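Local coordinates for malonyl CoA-ACP transacylase (Xanthomonas oryzae pv. oryzae, PDB 3K89), which probably catalyses transfer of the malonyl group from malonyl-CoA to holo acyl carrier protein, supplying malonyl units for fatty acid synthesis, at residues F163-Q168 and S284-R289; L89-S94 and V257-C262; Q121-A126 and P205-A210. All blocks are in the same frame, centred on the assembly; numbering follows the deposited sequence.

Interaction 1 of 3, residues F163-Q168 and S284-R289; sequences FNSPGQ and SGLIKR
The guanidinium of R289 lies flat beside the turn at P166, with P166 O 3.5 Å above the plane of one face and displaced toward its rim. The proline ring borders the same group, its CB 4.0 Å from R289 NH2. With CG anti to the backbone N (chi1 -174°), R289 CG lies 3.5 Å from S165 OG; the bend at chi2 (66°) then turns the guanidinium toward P166. P166 and G167 are the central residues of a type II turn from S165 to Q168, and the positive phi of G167 suits that position. The turn closes a classic beta bulge, in which N164 N and S165 N both donate to Q168 O. Beside it sits L286, its CB 3.6 Å from N164 O and its CD2 3.8 Å from N164 CB, so one leucine packs on both the backbone and the side chain of the strand end. Helix 282-290 passes strand 158-165 with the short axes 7.6 Å apart and at 74°. W259 of helix 259-268 touches both N164 and L286, while the backbone of F163 bonds to V257 of the adjoining strand.

Interaction 2 of 3, residues L89-S94 and V257-C262; sequences LLAGHS and VQWTGC
The contact lies at what is probably a nucleophile elbow: strand 86-92 ends at G92, and the sharp turn that follows carries H93 and S94, the predicted active-site serine, whose backbone has a positive phi. H93 meets two residues of the other segment. V257 CG1 sits over one face of its imidazole, 3.8 Å from the ring centroid and only 17° off the normal, a CH-pi contact. W259 meets the same ring obliquely, with H93 CD2 3.8 Å from W259 CG and the planes at 48°. The tryptophan chi1 near 180° (-174°) sends the indole across to the strand: W259 CZ3 comes within 3.6 Å of G92 C and 4.2 Å of A91 CB. At the elbow itself the touch is light, V257 CG2 lying 4.3 Å from S94 CB. The polar end of H93 is turned to the side-chain amide of N164, and S94 OG is hydrogen-bonded to H203 NE2 and R119 NH2. A serine raised on a tight strand-to-helix turn, with a histidine bonded to its hydroxyl, is the arrangement of the acyl transferase family, and consistent with a Ser-His catalytic pair.

Interaction 3 of 3, residues Q121-A126 and P205-A210; sequences QFMQAA and PLMRDA
M207 reaches across to M123 and A126 where two helices of the acyl transferase fold converge: the C-terminal part of helix 109-126 and the start of helix 208-219, for which M207 occupies the N-cap position. From CB the M207 chain leaves with CG beside the backbone N and opposite the carbonyl carbon, then bends at chi2 (-66°), which sets SD against the other helix. SD is the first to touch, 3.7 Å from M123 CG and nearly as close to M123 CB, the two methionine chains running at about a right angle. A further bend at chi3 (103°) brings CE alongside the other helix, 3.7 Å from A126 CB and equally near M123 O. One turn on, A210 brings the backbones close: its CA is 5.1 Å from F122 CA. Here it is the alanine methyl that meets the facing helix, A210 CB being 3.6 Å from F122 O and 3.9 Å from F122 CB. Beyond CB the phenyl ring swings off along helix 208-219 to Q213 and A217. L253 of helix 242-254 touches M123, M207 and A210, so a third helix packs against this junction. A water joins the two backbones, donating to A126 O at 3.1 Å and to L206 O at 2.8 Å.

Interactions 1 and 2 are continuous: their centres are about 11 Å apart, and they are joined by the N164-H93 pair and by the pairing of strands 158-165 and 257-258 in one mixed sheet. A bound glycerol lies about 4 Å from the side chains of both N164 and H93. Interaction 3 stands farther off, its centre about 21 Å from that of interaction 2, yet its nearest atoms come within about 5 Å. The side chain of M123 is about 5 Å from that of S94 and about 6 Å from that of H203, the two predicted active-site residues. H203 itself lies just before segment 205-210.

Interaction 1 of 3, residues F163-Q168 and S284-R289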
ATOM      1  N   PHE A 163       9.400  -6.433   1.946  1.00 12.22           N
ATOM      2  CA  PHE A 163       9.961  -6.625   3.292  1.00 12.20           C
ATOM      3  C   PHE A 163       8.964  -6.016   4.268  1.00 12.64           C
ATOM      4  O   PHE A 163       8.980  -4.802   4.480  1.00 12.32           O
ATOM      5  CB  PHE A 163      11.350  -5.976   3.398  1.00 12.50           C
ATOM      6  CG  PHE A 163      12.377  -6.624   2.507  1.00 13.04           C
ATOM      7  CD1 PHE A 163      13.030  -7.792   2.916  1.00 14.06           C
ATOM      8  CD2 PHE A 163      12.673  -6.083   1.250  1.00 14.45           C
ATOM      9  CE1 PHE A 163      13.979  -8.403   2.082  1.00 15.33           C
ATOM     10  CE2 PHE A 163      13.600  -6.687   0.410  1.00 15.09           C
ATOM     11  CZ  PHE A 163      14.266  -7.849   0.828  1.00 14.48           C
ATOM     12  N   ASN A 164       8.068  -6.845   4.813  1.00 12.87           N
ATOM     13  CA  ASN A 164       6.930  -6.350   5.596  1.00 13.12           C
ATOM     14  C   ASN A 164       7.148  -6.216   7.088  1.00 14.23           C
ATOM     15  O   ASN A 164       6.643  -5.295   7.686  1.00 13.87           O
ATOM     16  CB  ASN A 164       5.643  -7.129   5.281  1.00 12.92           C
ATOM     17  CG  ASN A 164       5.085  -6.757   3.932  1.00 12.15           C
ATOM     18  OD1 ASN A 164       5.359  -5.660   3.443  1.00 11.83           O
ATOM     19  ND2 ASN A 164       4.305  -7.651   3.321  1.00 12.79           N
ATOM     20  N   SER A 165       7.889  -7.150   7.674  1.00 15.79           N
ATOM     21  CA  SER A 165       8.310  -7.040   9.066  1.00 17.40           C
ATOM     22  C   SER A 165       9.389  -8.086   9.260  1.00 18.48           C
ATOM     23  O   SER A 165       9.566  -8.937   8.401  1.00 17.70           O
ATOM     24  CB  SER A 165       7.141  -7.296  10.026  1.00 17.23           C
ATOM     25  OG  SER A 165       6.768  -8.656  10.062  1.00 17.79           O
ATOM     26  N   PRO A 166      10.119  -8.030  10.385  1.00 20.07           N
ATOM     27  CA  PRO A 166      10.950  -9.201  10.641  1.00 21.09           C
ATOM     28  C   PRO A 166      10.020 -10.414  10.688  1.00 21.78           C
ATOM     29  O   PRO A 166       8.932 -10.337  11.269  1.00 22.97           O
ATOM     30  CB  PRO A 166      11.583  -8.886  12.004  1.00 21.60           C
ATOM     31  CG  PRO A 166      11.570  -7.388  12.074  1.00 21.87           C
ATOM     32  CD  PRO A 166      10.293  -6.980  11.400  1.00 20.51           C
ATOM     33  N   GLY A 167      10.381 -11.486   9.990  1.00 22.87           N
ATOM     34  CA  GLY A 167       9.506 -12.664   9.928  1.00 23.30           C
ATOM     35  C   GLY A 167       8.274 -12.570   9.030  1.00 23.03           C
ATOM     36  O   GLY A 167       7.368 -13.415   9.117  1.00 23.91           O
ATOM     37  N   GLN A 168       8.200 -11.529   8.194  1.00 21.88           N
ATOM     38  CA  GLN A 168       7.269 -11.540   7.063  1.00 20.70           C
ATOM     39  C   GLN A 168       7.902 -10.949   5.811  1.00 19.49           C
ATOM     40  O   GLN A 168       8.185  -9.750   5.748  1.00 18.83           O
ATOM     41  CB  GLN A 168       5.919 -10.850   7.335  1.00 21.01           C
ATOM     42  CG  GLN A 168       4.991 -11.073   6.102  1.00 21.66           C
ATOM     43  CD  GLN A 168       3.637 -10.379   6.137  1.00 23.61           C
ATOM     44  OE1 GLN A 168       2.929 -10.371   7.158  1.00 25.51           O
ATOM     45  NE2 GLN A 168       3.246  -9.837   4.989  1.00 20.00           N
ATOM     46  N   SER A 284      -0.977  -1.865  10.767  1.00 12.66           N
ATOM     47  CA  SER A 284      -0.846  -1.763  12.223  1.00 13.81           C
ATOM     48  C   SER A 284      -0.196  -3.028  12.779  1.00 14.51           C
ATOM     49  O   SER A 284       0.673  -2.945  13.648  1.00 14.43           O
ATOM     50  CB  SER A 284      -2.204  -1.503  12.889  1.00 14.35           C
ATOM     51  OG  SER A 284      -2.746  -0.243  12.507  1.00 14.49           O
ATOM     52  N   GLY A 285      -0.591  -4.191  12.250  1.00 14.42           N
ATOM     53  CA  GLY A 285       0.015  -5.483  12.659  1.00 14.65           C
ATOM     54  C   GLY A 285       1.500  -5.558  12.334  1.00 15.13           C
ATOM     55  O   GLY A 285       2.320  -5.976  13.171  1.00 15.42           O
ATOM     56  N   LEU A 286       1.865  -5.129  11.122  1.00 14.09           N
ATOM     57  CA  LEU A 286       3.275  -5.085  10.723  1.00 14.01           C
ATOM     58  C   LEU A 286       4.102  -4.155  11.608  1.00 14.38           C
ATOM     59  O   LEU A 286       5.206  -4.507  12.026  1.00 14.82           O
ATOM     60  CB  LEU A 286       3.419  -4.691   9.237  1.00 13.42           C
ATOM     61  CG  LEU A 286       2.696  -5.632   8.263  1.00 13.60           C
ATOM     62  CD1 LEU A 286       2.792  -5.045   6.867  1.00 13.11           C
ATOM     63  CD2 LEU A 286       3.321  -7.045   8.295  1.00 13.92           C
ATOM     64  N   ILE A 287       3.556  -2.972  11.874  1.00 14.37           N
ATOM     65  CA  ILE A 287       4.233  -1.956  12.679  1.00 15.81           C
ATOM     66  C   ILE A 287       4.535  -2.512  14.083  1.00 16.98           C
ATOM     67  O   ILE A 287       5.646  -2.324  14.585  1.00 18.15           O
ATOM     68  CB  ILE A 287       3.419  -0.652  12.756  1.00 15.00           C
ATOM     69  CG1 ILE A 287       3.458   0.081  11.404  1.00 14.86           C
ATOM     70  CG2 ILE A 287       3.995   0.293  13.831  1.00 15.35           C
ATOM     71  CD1 ILE A 287       2.327   1.088  11.200  1.00 13.42           C
ATOM     72  N   LYS A 288       3.565  -3.201  14.680  1.00 17.74           N
ATOM     73  CA  LYS A 288       3.741  -3.800  16.020  1.00 19.36           C
ATOM     74  C   LYS A 288       4.867  -4.828  16.045  1.00 19.76           C
ATOM     75  O   LYS A 288       5.515  -5.028  17.086  1.00 20.38           O
ATOM     76  CB  LYS A 288       2.433  -4.421  16.531  1.00 20.04           C
ATOM     77  CG  LYS A 288       1.310  -3.411  16.766  1.00 23.16           C
ATOM     78  CD  LYS A 288       0.132  -4.030  17.495  1.00 29.67           C
ATOM     79  CE  LYS A 288      -1.207  -3.686  16.825  1.00 32.62           C
ATOM     80  NZ  LYS A 288      -1.312  -2.283  16.315  1.00 34.40           N
ATOM     81  N   ARG A 289       5.101  -5.486  14.909  1.00 19.27           N
ATOM     82  CA  ARG A 289       6.186  -6.463  14.784  1.00 19.55           C
ATOM     83  C   ARG A 289       7.535  -5.788  14.519  1.00 19.01           C
ATOM     84  O   ARG A 289       8.575  -6.276  14.966  1.00 19.53           O
ATOM     85  CB  ARG A 289       5.853  -7.515  13.712  1.00 20.05           C
ATOM     86  CG  ARG A 289       6.844  -8.669  13.579  1.00 23.42           C
ATOM     87  CD  ARG A 289       6.869  -9.564  14.824  1.00 27.86           C
ATOM     88  NE  ARG A 289       7.992 -10.501  14.784  1.00 32.91           N
ATOM     89  CZ  ARG A 289       9.245 -10.185  15.102  1.00 35.05           C
ATOM     90  NH1 ARG A 289       9.543  -8.951  15.495  1.00 36.21           N
ATOM     91  NH2 ARG A 289      10.202 -11.106  15.028  1.00 36.38           N
TER

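Interaction 2 of 3, residues L89-S94 and V257-C262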
ATOM      1  N   LEU A  89       4.664  13.204   9.206  1.00 14.55           N
ATOM      2  CA  LEU A  89       5.138  12.393   8.078  1.00 13.06           C
ATOM      3  C   LEU A  89       4.056  11.416   7.634  1.00 12.37           C
ATOM      4  O   LEU A  89       3.206  11.041   8.434  1.00 12.32           O
ATOM      5  CB  LEU A  89       6.371  11.601   8.489  1.00 13.23           C
ATOM      6  CG  LEU A  89       7.654  12.375   8.820  1.00 14.13           C
ATOM      7  CD1 LEU A  89       8.671  11.483   9.510  1.00 15.11           C
ATOM      8  CD2 LEU A  89       8.259  13.024   7.569  1.00 16.70           C
ATOM      9  N   LEU A  90       4.121  11.016   6.363  1.00 11.53           N
ATOM     10  CA  LEU A  90       3.213  10.023   5.771  1.00 11.27           C
ATOM     11  C   LEU A  90       4.014   8.905   5.100  1.00 10.99           C
ATOM     12  O   LEU A  90       5.172   9.093   4.713  1.00 11.81           O
ATOM     13  CB  LEU A  90       2.343  10.674   4.693  1.00 10.44           C
ATOM     14  CG  LEU A  90       1.616  11.974   5.034  1.00 10.08           C
ATOM     15  CD1 LEU A  90       0.910  12.493   3.784  1.00 12.18           C
ATOM     16  CD2 LEU A  90       0.595  11.759   6.131  1.00 11.01           C
ATOM     17  N   ALA A  91       3.386   7.739   4.961  1.00 10.13           N
ATOM     18  CA  ALA A  91       3.907   6.664   4.106  1.00  9.95           C
ATOM     19  C   ALA A  91       2.732   5.761   3.729  1.00  9.52           C
ATOM     20  O   ALA A  91       1.661   5.856   4.308  1.00  9.84           O
ATOM     21  CB  ALA A  91       4.998   5.865   4.816  1.00 10.77           C
ATOM     22  N   GLY A  92       2.918   4.887   2.755  1.00  9.43           N
ATOM     23  CA  GLY A  92       1.855   3.933   2.458  1.00  8.39           C
ATOM     24  C   GLY A  92       2.426   2.750   1.748  1.00  8.71           C
ATOM     25  O   GLY A  92       3.507   2.855   1.168  1.00  9.61           O
ATOM     26  N   HIS A  93       1.701   1.640   1.774  1.00  8.91           N
ATOM     27  CA  HIS A  93       2.237   0.394   1.278  1.00  9.15           C
ATOM     28  C   HIS A  93       1.812   0.180  -0.163  1.00  9.47           C
ATOM     29  O   HIS A  93       0.639  -0.064  -0.418  1.00  9.03           O
ATOM     30  CB  HIS A  93       1.754  -0.751   2.172  1.00 10.63           C
ATOM     31  CG  HIS A  93       2.519  -2.023   1.979  1.00 10.79           C
ATOM     32  ND1 HIS A  93       2.492  -2.732   0.796  1.00 10.78           N
ATOM     33  CD2 HIS A  93       3.329  -2.708   2.818  1.00 12.44           C
ATOM     34  CE1 HIS A  93       3.257  -3.806   0.914  1.00 11.81           C
ATOM     35  NE2 HIS A  93       3.788  -3.810   2.131  1.00 12.23           N
ATOM     36  N   SER A  94       2.778   0.329  -1.079  1.00  8.48           N
ATOM     37  CA  SER A  94       2.585   0.125  -2.527  1.00  8.57           C
ATOM     38  C   SER A  94       1.530   1.109  -3.063  1.00  7.84           C
ATOM     39  O   SER A  94       1.825   2.285  -3.239  1.00  7.78           O
ATOM     40  CB  SER A  94       2.229  -1.334  -2.804  1.00  9.87           C
ATOM     41  OG  SER A  94       2.231  -1.580  -4.209  1.00  9.75           O
ATOM     42  N   VAL A 257       9.124  -3.480  -1.857  1.00 11.04           N
ATOM     43  CA  VAL A 257       8.606  -2.511  -0.889  1.00 10.77           C
ATOM     44  C   VAL A 257       9.395  -2.664   0.399  1.00 10.77           C
ATOM     45  O   VAL A 257       9.393  -3.722   1.010  1.00 10.99           O
ATOM     46  CB  VAL A 257       7.100  -2.756  -0.625  1.00 10.35           C
ATOM     47  CG1 VAL A 257       6.573  -1.975   0.588  1.00 11.39           C
ATOM     48  CG2 VAL A 257       6.291  -2.386  -1.843  1.00 11.05           C
ATOM     49  N   GLN A 258      10.076  -1.593   0.801  1.00 11.14           N
ATOM     50  CA  GLN A 258      10.878  -1.625   2.033  1.00 11.09           C
ATOM     51  C   GLN A 258       9.998  -1.159   3.195  1.00 10.96           C
ATOM     52  O   GLN A 258      10.174  -0.049   3.726  1.00 11.26           O
ATOM     53  CB  GLN A 258      12.114  -0.708   1.894  1.00 10.49           C
ATOM     54  CG  GLN A 258      13.038  -1.025   0.685  1.00 11.01           C
ATOM     55  CD  GLN A 258      13.787  -2.342   0.788  1.00 13.00           C
ATOM     56  OE1 GLN A 258      14.281  -2.855  -0.228  1.00 15.96           O
ATOM     57  NE2 GLN A 258      13.909  -2.886   1.997  1.00 12.23           N
ATOM     58  N   TRP A 259       8.990  -1.964   3.547  1.00 11.19           N
ATOM     59  CA  TRP A 259       8.026  -1.502   4.546  1.00 11.85           C
ATOM     60  C   TRP A 259       8.687  -1.405   5.923  1.00 11.77           C
ATOM     61  O   TRP A 259       8.534  -0.390   6.617  1.00 11.61           O
ATOM     62  CB  TRP A 259       6.729  -2.346   4.579  1.00 11.16           C
ATOM     63  CG  TRP A 259       5.729  -1.709   5.525  1.00 11.53           C
ATOM     64  CD1 TRP A 259       5.274  -2.201   6.742  1.00 10.99           C
ATOM     65  CD2 TRP A 259       5.142  -0.411   5.375  1.00 11.14           C
ATOM     66  NE1 TRP A 259       4.424  -1.286   7.322  1.00 12.15           N
ATOM     67  CE2 TRP A 259       4.315  -0.189   6.504  1.00 11.25           C
ATOM     68  CE3 TRP A 259       5.214   0.577   4.373  1.00 11.38           C
ATOM     69  CZ2 TRP A 259       3.577   0.994   6.676  1.00 10.62           C
ATOM     70  CZ3 TRP A 259       4.463   1.741   4.529  1.00 10.68           C
ATOM     71  CH2 TRP A 259       3.663   1.944   5.684  1.00 10.37           C
ATOM     72  N   THR A 260       9.458  -2.425   6.288  1.00 12.76           N
ATOM     73  CA  THR A 260      10.228  -2.370   7.546  1.00 12.66           C
ATOM     74  C   THR A 260      11.077  -1.108   7.593  1.00 12.68           C
ATOM     75  O   THR A 260      11.040  -0.387   8.587  1.00 12.92           O
ATOM     76  CB  THR A 260      11.069  -3.631   7.720  1.00 12.51           C
ATOM     77  OG1 THR A 260      10.177  -4.738   7.826  1.00 14.77           O
ATOM     78  CG2 THR A 260      11.923  -3.574   9.001  1.00 13.97           C
ATOM     79  N   GLY A 261      11.783  -0.830   6.498  1.00 13.12           N
ATOM     80  CA  GLY A 261      12.631   0.352   6.383  1.00 14.03           C
ATOM     81  C   GLY A 261      11.859   1.645   6.549  1.00 13.96           C
ATOM     82  O   GLY A 261      12.322   2.565   7.226  1.00 14.52           O
ATOM     83  N   CYS A 262      10.679   1.735   5.930  1.00 13.13           N
ATOM     84  CA  CYS A 262       9.862   2.950   6.048  1.00 12.42           C
ATOM     85  C   CYS A 262       9.429   3.200   7.491  1.00 12.51           C
ATOM     86  O   CYS A 262       9.495   4.321   7.977  1.00 12.80           O
ATOM     87  CB  CYS A 262       8.613   2.856   5.146  1.00 11.89           C
ATOM     88  SG  CYS A 262       8.986   3.057   3.379  1.00 11.75           S
TER

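Interaction 3 of 3, residues Q121-A126 and P205-A210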
ATOM      1  N   GLN A 121      -4.040  -1.481 -14.259  1.00 13.38           N
ATOM      2  CA  GLN A 121      -4.167  -2.001 -15.635  1.00 13.91           C
ATOM      3  C   GLN A 121      -2.824  -2.413 -16.227  1.00 14.14           C
ATOM      4  O   GLN A 121      -2.692  -3.493 -16.828  1.00 14.06           O
ATOM      5  CB  GLN A 121      -4.871  -0.978 -16.540  1.00 13.95           C
ATOM      6  CG  GLN A 121      -6.363  -0.875 -16.255  1.00 16.02           C
ATOM      7  CD  GLN A 121      -7.069   0.229 -17.061  1.00 18.58           C
ATOM      8  OE1 GLN A 121      -6.430   1.071 -17.693  1.00 22.02           O
ATOM      9  NE2 GLN A 121      -8.401   0.219 -17.027  1.00 20.32           N
ATOM     10  N   PHE A 122      -1.818  -1.562 -16.059  1.00 13.17           N
ATOM     11  CA  PHE A 122      -0.504  -1.843 -16.622  1.00 13.80           C
ATOM     12  C   PHE A 122       0.074  -3.077 -15.954  1.00 13.82           C
ATOM     13  O   PHE A 122       0.679  -3.917 -16.631  1.00 14.04           O
ATOM     14  CB  PHE A 122       0.473  -0.676 -16.444  1.00 13.70           C
ATOM     15  CG  PHE A 122       0.034   0.622 -17.095  1.00 15.28           C
ATOM     16  CD1 PHE A 122      -0.728   0.619 -18.262  1.00 18.22           C
ATOM     17  CD2 PHE A 122       0.434   1.845 -16.559  1.00 17.82           C
ATOM     18  CE1 PHE A 122      -1.121   1.832 -18.855  1.00 19.89           C
ATOM     19  CE2 PHE A 122       0.057   3.053 -17.147  1.00 17.75           C
ATOM     20  CZ  PHE A 122      -0.713   3.045 -18.295  1.00 18.33           C
ATOM     21  N   MET A 123      -0.088  -3.167 -14.630  1.00 13.75           N
ATOM     22  CA  MET A 123       0.425  -4.307 -13.861  1.00 14.16           C
ATOM     23  C   MET A 123      -0.232  -5.609 -14.300  1.00 15.50           C
ATOM     24  O   MET A 123       0.450  -6.626 -14.479  1.00 15.13           O
ATOM     25  CB  MET A 123       0.201  -4.089 -12.365  1.00 14.12           C
ATOM     26  CG  MET A 123       1.065  -2.971 -11.793  1.00 13.33           C
ATOM     27  SD  MET A 123       0.509  -2.425 -10.160  1.00 14.16           S
ATOM     28  CE  MET A 123       1.265  -3.660  -9.110  1.00 17.55           C
ATOM     29  N   GLN A 124      -1.550  -5.569 -14.477  1.00 15.41           N
ATOM     30  CA  GLN A 124      -2.302  -6.760 -14.848  1.00 17.50           C
ATOM     31  C   GLN A 124      -1.910  -7.261 -16.230  1.00 17.83           C
ATOM     32  O   GLN A 124      -1.803  -8.474 -16.442  1.00 18.02           O
ATOM     33  CB  GLN A 124      -3.803  -6.494 -14.770  1.00 17.28           C
ATOM     34  CG  GLN A 124      -4.663  -7.747 -14.865  1.00 21.77           C
ATOM     35  CD  GLN A 124      -4.659  -8.552 -13.576  1.00 24.43           C
ATOM     36  OE1 GLN A 124      -5.202  -8.110 -12.553  1.00 26.58           O
ATOM     37  NE2 GLN A 124      -4.051  -9.738 -13.615  1.00 26.46           N
ATOM     38  N   ALA A 125      -1.681  -6.325 -17.145  1.00 18.68           N
ATOM     39  CA  ALA A 125      -1.327  -6.645 -18.528  1.00 20.10           C
ATOM     40  C   ALA A 125       0.077  -7.220 -18.631  1.00 21.52           C
ATOM     41  O   ALA A 125       0.378  -7.977 -19.568  1.00 21.16           O
ATOM     42  CB  ALA A 125      -1.455  -5.415 -19.400  1.00 19.88           C
ATOM     43  N   ALA A 126       0.925  -6.862 -17.668  1.00 21.95           N
ATOM     44  CA  ALA A 126       2.295  -7.341 -17.623  1.00 23.71           C
ATOM     45  C   ALA A 126       2.327  -8.815 -17.251  1.00 24.66           C
ATOM     46  O   ALA A 126       3.237  -9.537 -17.658  1.00 26.08           O
ATOM     47  CB  ALA A 126       3.105  -6.530 -16.638  1.00 23.08           C
ATOM     48  N   PRO A 205      10.850  -7.838 -11.104  1.00 13.03           N
ATOM     49  CA  PRO A 205      11.264  -7.465 -12.459  1.00 13.75           C
ATOM     50  C   PRO A 205      10.197  -7.622 -13.555  1.00 13.63           C
ATOM     51  O   PRO A 205      10.319  -7.002 -14.613  1.00 14.42           O
ATOM     52  CB  PRO A 205      12.438  -8.424 -12.725  1.00 13.98           C
ATOM     53  CG  PRO A 205      13.068  -8.572 -11.370  1.00 14.38           C
ATOM     54  CD  PRO A 205      11.907  -8.574 -10.386  1.00 13.14           C
ATOM     55  N   LEU A 206       9.161  -8.433 -13.324  1.00 13.92           N
ATOM     56  CA  LEU A 206       8.123  -8.615 -14.346  1.00 13.99           C
ATOM     57  C   LEU A 206       7.327  -7.320 -14.569  1.00 13.73           C
ATOM     58  O   LEU A 206       6.590  -7.196 -15.545  1.00 13.95           O
ATOM     59  CB  LEU A 206       7.183  -9.785 -14.013  1.00 14.23           C
ATOM     60  CG  LEU A 206       7.812 -11.195 -13.925  1.00 15.54           C
ATOM     61  CD1 LEU A 206       6.738 -12.227 -13.650  1.00 16.88           C
ATOM     62  CD2 LEU A 206       8.648 -11.568 -15.131  1.00 19.53           C
ATOM     63  N   MET A 207       7.481  -6.362 -13.652  1.00 13.51           N
ATOM     64  CA  MET A 207       6.782  -5.089 -13.756  1.00 13.60           C
ATOM     65  C   MET A 207       7.634  -4.006 -14.413  1.00 14.31           C
ATOM     66  O   MET A 207       7.223  -2.842 -14.435  1.00 14.34           O
ATOM     67  CB  MET A 207       6.426  -4.589 -12.347  1.00 13.83           C
ATOM     68  CG  MET A 207       5.435  -5.452 -11.566  1.00 12.19           C
ATOM     69  SD  MET A 207       3.783  -5.488 -12.306  1.00 14.29           S
ATOM     70  CE  MET A 207       3.801  -7.107 -13.095  1.00 15.00           C
ATOM     71  N   ARG A 208       8.804  -4.354 -14.951  1.00 14.44           N
ATOM     72  CA  ARG A 208       9.715  -3.304 -15.440  1.00 15.68           C
ATOM     73  C   ARG A 208       9.110  -2.447 -16.559  1.00 16.02           C
ATOM     74  O   ARG A 208       9.227  -1.220 -16.529  1.00 15.85           O
ATOM     75  CB  ARG A 208      11.083  -3.883 -15.840  1.00 15.74           C
ATOM     76  CG  ARG A 208      12.107  -2.847 -16.270  1.00 19.19           C
ATOM     77  CD  ARG A 208      12.513  -1.954 -15.113  1.00 22.07           C
ATOM     78  NE  ARG A 208      13.353  -0.846 -15.565  1.00 25.21           N
ATOM     79  CZ  ARG A 208      12.890   0.305 -16.046  1.00 26.66           C
ATOM     80  NH1 ARG A 208      11.584   0.523 -16.146  1.00 27.95           N
ATOM     81  NH2 ARG A 208      13.739   1.248 -16.429  1.00 30.14           N
ATOM     82  N   ASP A 209       8.466  -3.089 -17.529  1.00 16.43           N
ATOM     83  CA  ASP A 209       7.853  -2.367 -18.641  1.00 18.10           C
ATOM     84  C   ASP A 209       6.600  -1.597 -18.213  1.00 16.89           C
ATOM     85  O   ASP A 209       6.384  -0.462 -18.668  1.00 17.14           O
ATOM     86  CB  ASP A 209       7.555  -3.311 -19.803  1.00 18.53           C
ATOM     87  CG  ASP A 209       8.818  -3.812 -20.479  1.00 23.82           C
ATOM     88  OD1 ASP A 209       9.813  -3.056 -20.539  1.00 28.49           O
ATOM     89  OD2 ASP A 209       8.815  -4.970 -20.957  1.00 29.77           O
ATOM     90  N   ALA A 210       5.799  -2.201 -17.337  1.00 16.03           N
ATOM     91  CA  ALA A 210       4.629  -1.517 -16.759  1.00 15.31           C
ATOM     92  C   ALA A 210       5.061  -0.229 -16.058  1.00 15.12           C
ATOM     93  O   ALA A 210       4.347   0.776 -16.108  1.00 15.23           O
ATOM     94  CB  ALA A 210       3.882  -2.411 -15.801  1.00 14.26           C
TER
HETATM   95  O   HOH W   1       6.338  -9.126 -17.517  1.00 28.43           O